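Local coordinates for protein fructosyl amine:oxygen oxidoreductase (Neosartorya fumigata, PDB 4WCT) that oxidises fructosyl amines (Amadori products) with molecular oxygen, using bound FAD, and so acts as a deglycating enzyme, at residues V54-H58 / E205-V209; I64-N68 / R356-D360. All blocks are in the same frame, centred on the assembly; numbering follows the deposited sequence.

Interaction 1 (V54-H58 / E205-V209). With FAD (flavin-adenine dinucleotide), chain C.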
ATOM      1  N   VAL A  54      -4.102 -20.514   1.620  1.00 10.24           N
ATOM      2  CA  VAL A  54      -4.148 -19.114   1.989  1.00 10.17           C
ATOM      3  C   VAL A  54      -5.328 -18.860   2.904  1.00 11.32           C
ATOM      4  O   VAL A  54      -6.438 -19.277   2.599  1.00 12.55           O
ATOM      5  CB  VAL A  54      -4.272 -18.206   0.762  1.00  9.20           C
ATOM      6  CG1 VAL A  54      -4.123 -16.735   1.178  1.00 11.42           C
ATOM      7  CG2 VAL A  54      -3.234 -18.561  -0.284  1.00 10.96           C
ATOM      8  N   LEU A  55      -5.067 -18.257   4.062  1.00  9.59           N
ATOM      9  CA  LEU A  55      -6.105 -18.000   5.055  1.00  9.81           C
ATOM     10  C   LEU A  55      -6.404 -16.496   5.141  1.00 10.09           C
ATOM     11  O   LEU A  55      -5.476 -15.708   5.242  1.00 11.90           O
ATOM     12  CB  LEU A  55      -5.648 -18.449   6.428  1.00 10.23           C
ATOM     13  CG  LEU A  55      -5.232 -19.920   6.583  1.00 12.81           C
ATOM     14  CD1 LEU A  55      -4.587 -20.183   7.934  1.00 15.14           C
ATOM     15  CD2 LEU A  55      -6.478 -20.766   6.384  1.00 16.71           C
ATOM     16  N   ASP A  56      -7.672 -16.125   5.143  1.00  9.12           N
ATOM     17  CA  ASP A  56      -8.055 -14.703   5.363  1.00  8.74           C
ATOM     18  C   ASP A  56      -9.397 -14.659   6.045  1.00  8.59           C
ATOM     19  O   ASP A  56     -10.295 -15.415   5.679  1.00  9.73           O
ATOM     20  CB  ASP A  56      -8.144 -13.976   3.992  1.00  8.58           C
ATOM     21  CG  ASP A  56      -7.988 -12.449   4.102  1.00  9.70           C
ATOM     22  OD1 ASP A  56      -8.857 -11.799   4.701  1.00 10.20           O
ATOM     23  OD2 ASP A  56      -7.044 -11.909   3.485  1.00  8.73           O
ATOM     24  N   PRO A  57      -9.624 -13.659   6.893  1.00  9.16           N
ATOM     25  CA  PRO A  57     -10.946 -13.534   7.488  1.00  9.14           C
ATOM     26  C   PRO A  57     -12.033 -13.114   6.516  1.00 11.14           C
ATOM     27  O   PRO A  57     -13.227 -13.207   6.842  1.00 12.31           O
ATOM     28  CB  PRO A  57     -10.747 -12.430   8.557  1.00 10.02           C
ATOM     29  CG  PRO A  57      -9.502 -11.716   8.131  1.00 10.45           C
ATOM     30  CD  PRO A  57      -8.642 -12.800   7.581  1.00 10.18           C
ATOM     31  N   HIS A  58     -11.638 -12.622   5.346  1.00 10.57           N
ATOM     32  CA  HIS A  58     -12.591 -12.144   4.374  1.00 10.91           C
ATOM     33  C   HIS A  58     -12.313 -12.767   3.017  1.00 10.59           C
ATOM     34  O   HIS A  58     -11.169 -12.910   2.616  1.00 11.23           O
ATOM     35  CB  HIS A  58     -12.468 -10.612   4.221  1.00 12.35           C
ATOM     36  CG  HIS A  58     -12.619  -9.873   5.508  1.00 11.77           C
ATOM     37  ND1 HIS A  58     -13.844  -9.626   6.075  1.00 16.84           N
ATOM     38  CD2 HIS A  58     -11.712  -9.212   6.267  1.00 13.42           C
ATOM     39  CE1 HIS A  58     -13.677  -8.945   7.200  1.00 16.20           C
ATOM     40  NE2 HIS A  58     -12.387  -8.727   7.365  1.00 14.39           N
ATOM     41  N   GLU A 205     -13.445 -19.122   9.814  1.00 14.15           N
ATOM     42  CA  GLU A 205     -12.591 -20.205   9.321  1.00 14.57           C
ATOM     43  C   GLU A 205     -11.227 -19.778   8.791  1.00 12.80           C
ATOM     44  O   GLU A 205     -10.295 -20.546   8.833  1.00 12.46           O
ATOM     45  CB  GLU A 205     -13.344 -21.075   8.297  1.00 19.20           C
ATOM     46  CG  GLU A 205     -13.748 -20.345   7.025  1.00 25.22           C
ATOM     47  CD  GLU A 205     -15.113 -19.651   7.119  1.00 29.90           C
ATOM     48  OE1 GLU A 205     -15.708 -19.587   8.228  1.00 22.59           O
ATOM     49  OE2 GLU A 205     -15.610 -19.208   6.053  1.00 32.39           O
ATOM     50  N   GLY A 206     -11.118 -18.535   8.294  1.00 12.10           N
ATOM     51  CA  GLY A 206      -9.845 -18.014   7.805  1.00 10.99           C
ATOM     52  C   GLY A 206      -9.293 -16.907   8.658  1.00 11.14           C
ATOM     53  O   GLY A 206      -8.306 -16.285   8.297  1.00  9.94           O
ATOM     54  N   ASN A 207      -9.941 -16.648   9.788  1.00 11.08           N
ATOM     55  CA  ASN A 207      -9.492 -15.584  10.685  1.00 10.67           C
ATOM     56  C   ASN A 207      -8.423 -16.116  11.627  1.00 10.44           C
ATOM     57  O   ASN A 207      -8.729 -16.757  12.642  1.00 10.65           O
ATOM     58  CB  ASN A 207     -10.683 -15.056  11.460  1.00 11.95           C
ATOM     59  CG  ASN A 207     -10.327 -13.891  12.340  1.00 10.73           C
ATOM     60  OD1 ASN A 207      -9.277 -13.247  12.156  1.00 10.04           O
ATOM     61  ND2 ASN A 207     -11.224 -13.560  13.267  1.00 11.14           N
ATOM     62  N   VAL A 208      -7.167 -15.849  11.303  1.00 10.11           N
ATOM     63  CA  VAL A 208      -6.061 -16.377  12.127  1.00  9.90           C
ATOM     64  C   VAL A 208      -5.929 -15.570  13.412  1.00 10.24           C
ATOM     65  O   VAL A 208      -5.907 -14.322  13.371  1.00  9.28           O
ATOM     66  CB  VAL A 208      -4.726 -16.345  11.369  1.00  9.98           C
ATOM     67  CG1 VAL A 208      -3.564 -16.753  12.242  1.00  9.98           C
ATOM     68  CG2 VAL A 208      -4.793 -17.245  10.150  1.00  9.63           C
ATOM     69  N   VAL A 209      -5.934 -16.262  14.544  1.00 11.35           N
ATOM     70  CA  VAL A 209      -5.814 -15.605  15.861  1.00 10.84           C
ATOM     71  C   VAL A 209      -4.433 -15.792  16.482  1.00 13.42           C
ATOM     72  O   VAL A 209      -4.038 -15.045  17.392  1.00 13.53           O
ATOM     73  CB  VAL A 209      -6.954 -15.999  16.845  1.00 13.12           C
ATOM     74  CG1 VAL A 209      -8.315 -15.640  16.288  1.00 12.80           C
ATOM     75  CG2 VAL A 209      -6.912 -17.481  17.234  1.00 16.90           C
TER
HETATM   76  PA  FAD C 500      -3.250  -5.736   2.425  1.00  7.84           P
HETATM   77  O1A FAD C 500      -3.405  -5.502   0.951  1.00  7.95           O
HETATM   78  O2A FAD C 500      -3.916  -4.834   3.416  1.00  8.24           O
HETATM   79  O5B FAD C 500      -3.706  -7.218   2.680  1.00  7.42           O
HETATM   80  C5B FAD C 500      -3.681  -7.753   4.012  1.00  8.02           C
HETATM   81  C4B FAD C 500      -4.641  -8.938   4.055  1.00  8.76           C
HETATM   82  O4B FAD C 500      -4.473  -9.642   5.328  1.00  9.41           O
HETATM   83  C3B FAD C 500      -6.114  -8.556   3.946  1.00  8.36           C
HETATM   84  O3B FAD C 500      -6.775  -9.242   2.871  1.00  9.11           O
HETATM   85  C2B FAD C 500      -6.694  -8.960   5.305  1.00  8.78           C
HETATM   86  O2B FAD C 500      -8.073  -9.321   5.300  1.00  9.25           O
HETATM   87  C1B FAD C 500      -5.746 -10.082   5.733  1.00  8.19           C
HETATM   88  N9A FAD C 500      -5.747 -10.276   7.199  1.00  9.37           N
HETATM   89  C8A FAD C 500      -5.847  -9.337   8.157  1.00  9.84           C
HETATM   90  N7A FAD C 500      -5.877  -9.909   9.382  1.00  9.02           N
HETATM   91  C5A FAD C 500      -5.703 -11.240   9.177  1.00  8.42           C
HETATM   92  C6A FAD C 500      -5.702 -12.419  10.034  1.00  8.17           C
HETATM   93  N6A FAD C 500      -5.815 -12.298  11.368  1.00  8.62           N
HETATM   94  N1A FAD C 500      -5.611 -13.620   9.424  1.00  8.53           N
HETATM   95  C2A FAD C 500      -5.476 -13.776   8.101  1.00  9.08           C
HETATM   96  N3A FAD C 500      -5.511 -12.733   7.254  1.00  8.95           N
HETATM   97  C4A FAD C 500      -5.627 -11.478   7.752  1.00  8.52           C
HETATM   98  N1  FAD C 500       0.818   1.806  -2.363  1.00  8.32           N
HETATM   99  C2  FAD C 500       1.295   2.092  -3.625  1.00  8.89           C
HETATM  100  O2  FAD C 500       2.150   1.341  -4.090  1.00  8.36           O
HETATM  101  N3  FAD C 500       0.770   3.071  -4.366  1.00  7.47           N
HETATM  102  C4  FAD C 500      -0.150   3.926  -3.872  1.00  7.08           C
HETATM  103  O4  FAD C 500      -0.661   4.874  -4.530  1.00  8.88           O
HETATM  104  C4X FAD C 500      -0.678   3.703  -2.537  1.00  7.48           C
HETATM  105  N5  FAD C 500      -1.622   4.527  -2.011  1.00  9.19           N
HETATM  106  C5X FAD C 500      -2.261   4.136  -0.866  1.00  9.76           C
HETATM  107  C6  FAD C 500      -3.387   4.813  -0.408  1.00  8.71           C
HETATM  108  C7  FAD C 500      -3.956   4.470   0.804  1.00  8.32           C
HETATM  109  C7M FAD C 500      -5.199   5.161   1.235  1.00  8.65           C
HETATM  110  C8  FAD C 500      -3.403   3.344   1.567  1.00  9.90           C
HETATM  111  C8M FAD C 500      -3.996   2.896   2.852  1.00  9.29           C
HETATM  112  C9  FAD C 500      -2.358   2.602   1.075  1.00  8.56           C
HETATM  113  C9A FAD C 500      -1.728   2.988  -0.089  1.00  9.08           C
HETATM  114  N10 FAD C 500      -0.603   2.295  -0.546  1.00  7.40           N
HETATM  115  C10 FAD C 500      -0.124   2.581  -1.825  1.00  7.50           C
HETATM  116  C1' FAD C 500       0.049   1.205   0.165  1.00  7.28           C
HETATM  117  C2' FAD C 500      -0.432  -0.167  -0.279  1.00  6.77           C
HETATM  118  O2' FAD C 500      -1.852  -0.124  -0.298  1.00  7.83           O
HETATM  119  C3' FAD C 500       0.071  -1.210   0.728  1.00  6.94           C
HETATM  120  O3' FAD C 500       1.468  -1.006   0.987  1.00  7.61           O
HETATM  121  C4' FAD C 500      -0.173  -2.639   0.235  1.00  7.18           C
HETATM  122  O4' FAD C 500      -1.491  -2.741  -0.300  1.00  8.43           O
HETATM  123  C5' FAD C 500      -0.043  -3.574   1.431  1.00  7.16           C
HETATM  124  O5' FAD C 500      -0.220  -4.916   0.980  1.00  7.03           O
HETATM  125  P   FAD C 500      -0.366  -6.098   2.060  1.00  7.80           P
HETATM  126  O1P FAD C 500      -0.589  -7.384   1.297  1.00  8.31           O
HETATM  127  O2P FAD C 500       0.789  -5.957   3.022  1.00  7.92           O
HETATM  128  O3P FAD C 500      -1.714  -5.712   2.840  1.00  6.52           O
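Gly206 and Asn207 pass close against Asp56 and Pro57, with CA separations of 4.5 Å for Asp56 and Gly206 and 4.1 Å for Pro57 and Asn207, yet the two backbones share none of the pairing of a sheet. Instead, the carbonyl of Gly206 rests on the peptide joining Asp56 to Pro57, its O atom 3.0 Å from Asp56 C. In return, Gly206 CA makes a CA-H...O contact to Asp56 O, an approach eased by the lack of a side chain on the glycine.

The side chains divide between packing and FAD binding. Leu55 CD1 meets Val208 CG2 at 3.7 Å, the two side chains crossing at about a right angle, and the CB atoms of Pro57 and Asn207 touch. Asp56 turns from the contact toward the cofactor, with CG swung opposite the backbone N (chi1 -158°), which carries the carboxylate to the adenosine ribose. There OD1 accepts from FAD O2B at 2.7 Å and OD2 from FAD O3B at 2.7 Å, one oxygen for each hydroxyl. OD1 also takes His58 N on its anti side, closing an Asx turn, and OD2 receives Ala33 N, so both oxygens are doubly engaged. An acidic residue ending the second strand and gripping this ribose is a classic feature of Rossmann-type FAD domains. Pro57 lies over one face of the adenine, its CD 3.1 Å from FAD N3A. At the base's edge, the backbone of Val208 accepts FAD N6A through its O atom at 2.8 Å (165°), while Val208 N gives a weak bond to FAD N1A.

Strand 52-56 runs between strands 28-31 and 198-201 of the parallel part of the sheet, where Leu55 touches Ile29 and Val200. Val208 packs on Ile31 and, with Leu55, on Ala221 of strand 217-223.

Interaction 2 (I64-N68 / R356-D360). With FAD (flavin-adenine dinucleotide), chain C.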
ATOM      1  N   ILE A  64     -10.899  -5.007   4.148  1.00  9.40           N
ATOM      2  CA  ILE A  64      -9.784  -4.351   4.881  1.00  8.95           C
ATOM      3  C   ILE A  64      -8.394  -4.400   4.201  1.00  8.38           C
ATOM      4  O   ILE A  64      -7.419  -3.852   4.731  1.00 10.00           O
ATOM      5  CB  ILE A  64      -9.667  -4.878   6.322  1.00  9.06           C
ATOM      6  CG1 ILE A  64      -9.125  -6.317   6.340  1.00  9.14           C
ATOM      7  CG2 ILE A  64     -10.985  -4.728   7.039  1.00 10.88           C
ATOM      8  CD1 ILE A  64      -8.873  -6.851   7.739  1.00 10.00           C
ATOM      9  N   ALA A  65      -8.298  -4.968   3.001  1.00  7.18           N
ATOM     10  CA  ALA A  65      -7.028  -4.974   2.307  1.00  7.68           C
ATOM     11  C   ALA A  65      -6.770  -3.564   1.803  1.00  7.03           C
ATOM     12  O   ALA A  65      -7.635  -2.950   1.158  1.00  8.69           O
ATOM     13  CB  ALA A  65      -7.019  -5.952   1.150  1.00  7.66           C
ATOM     14  N   ALA A  66      -5.556  -3.082   2.048  1.00  7.48           N
ATOM     15  CA  ALA A  66      -5.126  -1.773   1.514  1.00  8.09           C
ATOM     16  C   ALA A  66      -5.089  -1.835  -0.012  1.00  8.10           C
ATOM     17  O   ALA A  66      -5.366  -0.834  -0.677  1.00  9.56           O
ATOM     18  CB  ALA A  66      -3.781  -1.353   2.068  1.00  7.90           C
ATOM     19  N   GLY A  67      -4.855  -3.029  -0.560  1.00  8.38           N
ATOM     20  CA  GLY A  67      -4.901  -3.207  -2.015  1.00  9.35           C
ATOM     21  C   GLY A  67      -6.292  -3.202  -2.619  1.00 11.22           C
ATOM     22  O   GLY A  67      -6.427  -3.198  -3.837  1.00 10.78           O
ATOM     23  N   ASN A  68      -7.347  -3.196  -1.799  1.00  8.63           N
ATOM     24  CA  ASN A  68      -8.704  -3.210  -2.347  1.00  7.85           C
ATOM     25  C   ASN A  68      -9.155  -1.783  -2.611  1.00  8.49           C
ATOM     26  O   ASN A  68      -9.803  -1.165  -1.768  1.00  9.49           O
ATOM     27  CB  ASN A  68      -9.666  -3.907  -1.405  1.00 10.16           C
ATOM     28  CG  ASN A  68     -11.053  -4.047  -1.964  1.00 10.65           C
ATOM     29  OD1 ASN A  68     -11.361  -3.536  -3.045  1.00 14.70           O
ATOM     30  ND2 ASN A  68     -11.948  -4.586  -1.160  1.00 12.98           N
ATOM     31  N   ARG A 356     -13.536   5.810   2.914  1.00  7.82           N
ATOM     32  CA  ARG A 356     -13.076   4.860   3.904  1.00  8.53           C
ATOM     33  C   ARG A 356     -11.708   5.223   4.450  1.00  8.85           C
ATOM     34  O   ARG A 356     -10.869   5.869   3.765  1.00  8.10           O
ATOM     35  CB  ARG A 356     -13.088   3.411   3.378  1.00  8.18           C
ATOM     36  CG  ARG A 356     -11.920   2.964   2.527  1.00  9.28           C
ATOM     37  CD  ARG A 356     -12.118   1.524   2.118  1.00 11.26           C
ATOM     38  NE  ARG A 356     -10.997   0.934   1.369  1.00 10.38           N
ATOM     39  CZ  ARG A 356     -10.020   0.192   1.904  1.00 11.38           C
ATOM     40  NH1 ARG A 356      -9.852   0.068   3.211  1.00 11.44           N
ATOM     41  NH2 ARG A 356      -9.212  -0.459   1.103  1.00 13.97           N
ATOM     42  N   ILE A 357     -11.414   4.642   5.608  1.00  7.60           N
ATOM     43  CA  ILE A 357     -10.055   4.560   6.076  1.00  8.15           C
ATOM     44  C   ILE A 357      -9.394   3.281   5.541  1.00  8.09           C
ATOM     45  O   ILE A 357     -10.065   2.295   5.268  1.00  7.67           O
ATOM     46  CB  ILE A 357      -9.943   4.682   7.592  1.00  8.08           C
ATOM     47  CG1 ILE A 357     -10.589   3.508   8.328  1.00  8.31           C
ATOM     48  CG2 ILE A 357     -10.536   6.034   8.022  1.00  8.98           C
ATOM     49  CD1 ILE A 357     -10.470   3.589   9.836  1.00  9.75           C
ATOM     50  N   CYS A 358      -8.076   3.337   5.394  1.00  7.42           N
ATOM     51  CA  CYS A 358      -7.317   2.282   4.726  1.00  9.30           C
ATOM     52  C   CYS A 358      -6.018   2.131   5.522  1.00  8.36           C
ATOM     53  O   CYS A 358      -5.309   3.125   5.739  1.00 10.05           O
ATOM     54  CB  CYS A 358      -7.063   2.752   3.285  1.00  9.25           C
ATOM     55  SG  CYS A 358      -5.875   1.839   2.294  1.00 13.32           S
ATOM     56  N   TRP A 359      -5.660   0.903   5.896  1.00  7.34           N
ATOM     57  CA  TRP A 359      -4.551   0.671   6.791  1.00  7.55           C
ATOM     58  C   TRP A 359      -3.368   0.042   6.081  1.00  8.28           C
ATOM     59  O   TRP A 359      -3.524  -0.957   5.358  1.00  9.74           O
ATOM     60  CB  TRP A 359      -4.980  -0.266   7.926  1.00  7.91           C
ATOM     61  CG  TRP A 359      -5.939   0.418   8.869  1.00  8.85           C
ATOM     62  CD1 TRP A 359      -7.302   0.459   8.786  1.00  9.33           C
ATOM     63  CD2 TRP A 359      -5.585   1.146  10.055  1.00  7.78           C
ATOM     64  NE1 TRP A 359      -7.814   1.153   9.840  1.00  8.96           N
ATOM     65  CE2 TRP A 359      -6.798   1.565  10.661  1.00  7.79           C
ATOM     66  CE3 TRP A 359      -4.391   1.392  10.706  1.00  8.19           C
ATOM     67  CZ2 TRP A 359      -6.830   2.302  11.854  1.00  9.03           C
ATOM     68  CZ3 TRP A 359      -4.419   2.135  11.888  1.00  7.96           C
ATOM     69  CH2 TRP A 359      -5.622   2.595  12.435  1.00  9.03           C
ATOM     70  N   ASP A 360      -2.191   0.536   6.411  1.00  7.15           N
ATOM     71  CA  ASP A 360      -0.927  -0.136   6.062  1.00  8.29           C
ATOM     72  C   ASP A 360      -0.081  -0.197   7.336  1.00  9.81           C
ATOM     73  O   ASP A 360      -0.556   0.154   8.428  1.00  8.31           O
ATOM     74  CB  ASP A 360      -0.208   0.660   4.996  1.00  8.83           C
ATOM     75  CG  ASP A 360       0.749  -0.182   4.122  1.00 10.87           C
ATOM     76  OD1 ASP A 360       1.108  -1.344   4.470  1.00  9.47           O
ATOM     77  OD2 ASP A 360       1.325   0.414   3.150  1.00 10.21           O
TER
HETATM   78  PA  FAD C 500      -3.250  -5.736   2.425  1.00  7.84           P
HETATM   79  O1A FAD C 500      -3.405  -5.502   0.951  1.00  7.95           O
HETATM   80  O2A FAD C 500      -3.916  -4.834   3.416  1.00  8.24           O
HETATM   81  O5B FAD C 500      -3.706  -7.218   2.680  1.00  7.42           O
HETATM   82  C5B FAD C 500      -3.681  -7.753   4.012  1.00  8.02           C
HETATM   83  C4B FAD C 500      -4.641  -8.938   4.055  1.00  8.76           C
HETATM   84  O4B FAD C 500      -4.473  -9.642   5.328  1.00  9.41           O
HETATM   85  C3B FAD C 500      -6.114  -8.556   3.946  1.00  8.36           C
HETATM   86  O3B FAD C 500      -6.775  -9.242   2.871  1.00  9.11           O
HETATM   87  C2B FAD C 500      -6.694  -8.960   5.305  1.00  8.78           C
HETATM   88  O2B FAD C 500      -8.073  -9.321   5.300  1.00  9.25           O
HETATM   89  C1B FAD C 500      -5.746 -10.082   5.733  1.00  8.19           C
HETATM   90  N9A FAD C 500      -5.747 -10.276   7.199  1.00  9.37           N
HETATM   91  C8A FAD C 500      -5.847  -9.337   8.157  1.00  9.84           C
HETATM   92  N7A FAD C 500      -5.877  -9.909   9.382  1.00  9.02           N
HETATM   93  C5A FAD C 500      -5.703 -11.240   9.177  1.00  8.42           C
HETATM   94  C6A FAD C 500      -5.702 -12.419  10.034  1.00  8.17           C
HETATM   95  N6A FAD C 500      -5.815 -12.298  11.368  1.00  8.62           N
HETATM   96  N1A FAD C 500      -5.611 -13.620   9.424  1.00  8.53           N
HETATM   97  C2A FAD C 500      -5.476 -13.776   8.101  1.00  9.08           C
HETATM   98  N3A FAD C 500      -5.511 -12.733   7.254  1.00  8.95           N
HETATM   99  C4A FAD C 500      -5.627 -11.478   7.752  1.00  8.52           C
HETATM  100  N1  FAD C 500       0.818   1.806  -2.363  1.00  8.32           N
HETATM  101  C2  FAD C 500       1.295   2.092  -3.625  1.00  8.89           C
HETATM  102  O2  FAD C 500       2.150   1.341  -4.090  1.00  8.36           O
HETATM  103  N3  FAD C 500       0.770   3.071  -4.366  1.00  7.47           N
HETATM  104  C4  FAD C 500      -0.150   3.926  -3.872  1.00  7.08           C
HETATM  105  O4  FAD C 500      -0.661   4.874  -4.530  1.00  8.88           O
HETATM  106  C4X FAD C 500      -0.678   3.703  -2.537  1.00  7.48           C
HETATM  107  N5  FAD C 500      -1.622   4.527  -2.011  1.00  9.19           N
HETATM  108  C5X FAD C 500      -2.261   4.136  -0.866  1.00  9.76           C
HETATM  109  C6  FAD C 500      -3.387   4.813  -0.408  1.00  8.71           C
HETATM  110  C7  FAD C 500      -3.956   4.470   0.804  1.00  8.32           C
HETATM  111  C7M FAD C 500      -5.199   5.161   1.235  1.00  8.65           C
HETATM  112  C8  FAD C 500      -3.403   3.344   1.567  1.00  9.90           C
HETATM  113  C8M FAD C 500      -3.996   2.896   2.852  1.00  9.29           C
HETATM  114  C9  FAD C 500      -2.358   2.602   1.075  1.00  8.56           C
HETATM  115  C9A FAD C 500      -1.728   2.988  -0.089  1.00  9.08           C
HETATM  116  N10 FAD C 500      -0.603   2.295  -0.546  1.00  7.40           N
HETATM  117  C10 FAD C 500      -0.124   2.581  -1.825  1.00  7.50           C
HETATM  118  C1' FAD C 500       0.049   1.205   0.165  1.00  7.28           C
HETATM  119  C2' FAD C 500      -0.432  -0.167  -0.279  1.00  6.77           C
HETATM  120  O2' FAD C 500      -1.852  -0.124  -0.298  1.00  7.83           O
HETATM  121  C3' FAD C 500       0.071  -1.210   0.728  1.00  6.94           C
HETATM  122  O3' FAD C 500       1.468  -1.006   0.987  1.00  7.61           O
HETATM  123  C4' FAD C 500      -0.173  -2.639   0.235  1.00  7.18           C
HETATM  124  O4' FAD C 500      -1.491  -2.741  -0.300  1.00  8.43           O
HETATM  125  C5' FAD C 500      -0.043  -3.574   1.431  1.00  7.16           C
HETATM  126  O5' FAD C 500      -0.220  -4.916   0.980  1.00  7.03           O
HETATM  127  P   FAD C 500      -0.366  -6.098   2.060  1.00  7.80           P
HETATM  128  O1P FAD C 500      -0.589  -7.384   1.297  1.00  8.31           O
HETATM  129  O2P FAD C 500       0.789  -5.957   3.022  1.00  7.92           O
HETATM  130  O3P FAD C 500      -1.714  -5.712   2.840  1.00  6.52           O
HETATM  131  O   HOH W   1      -7.648  -1.062   5.087  1.00  9.16           O
HETATM  132  O   HOH W   2     -11.591   1.358  -1.349  1.00 24.05           O
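The middle of the FAD pocket, from the diphosphate to the dimethylbenzene end of the flavin, is built where Ala65, Ala66 and Asn68 meet Arg356 and Cys358. Arg356 runs extended from CG to NE, and its NH2 bonds Ala65 O at 2.9 Å (138°) and Asn68 O at 3.0 Å from above that carbonyl's plane. Ala65 O also accepts Asn68 N from the opposite face, so the arginine reinforces the type I beta turn of residues 65-68. One water joins Arg356 NH1 to Ile64 O and Trp359 N; another links NE to Asn68 O.

Held in this shape, the turn directs successive amides at one phosphate, Ala66 N to FAD O2A at 2.8 Å (169°) and Gly67 N to FAD O1A at 3.2 Å. Across from it, strand 352-362 of the large mixed sheet supplies Asp360, whose OD2 accepts FAD O3' at 2.6 Å and also Gly387 N. Cys358 SG lies 2.2 Å from FAD C8M, too near for a non-bonded pair but long for a C-S bond; the distance alone does not settle whether they are covalently joined, though it is consistent with the cysteinyl flavin of the related sarcosine oxidases. Ala66 CB touches both Cys358 SG and Trp359 O, 3.3 Å from the latter.

Overall arrangement
From the N terminus, the chain completes strand 52-56 and passes almost at once from the first segment of interaction 1 into the loop carrying 64-68. Interaction 1 closes after 146 intervening residues, at the turn leading into strand 208-214 and its first residues; interaction 2 closes only at strand 352-362, after 287 intervening residues. Their segments alternate, so the two closures cross rather than nest. The first ties the nucleotide-binding sheet to the three-stranded antiparallel sheet, the second the loop after strand 52-56 to the large mixed sheet. Their centres lie about 17 Å apart along one FAD, yet they touch where His58 CD2 packs 3.9 Å from Ile64 CG1.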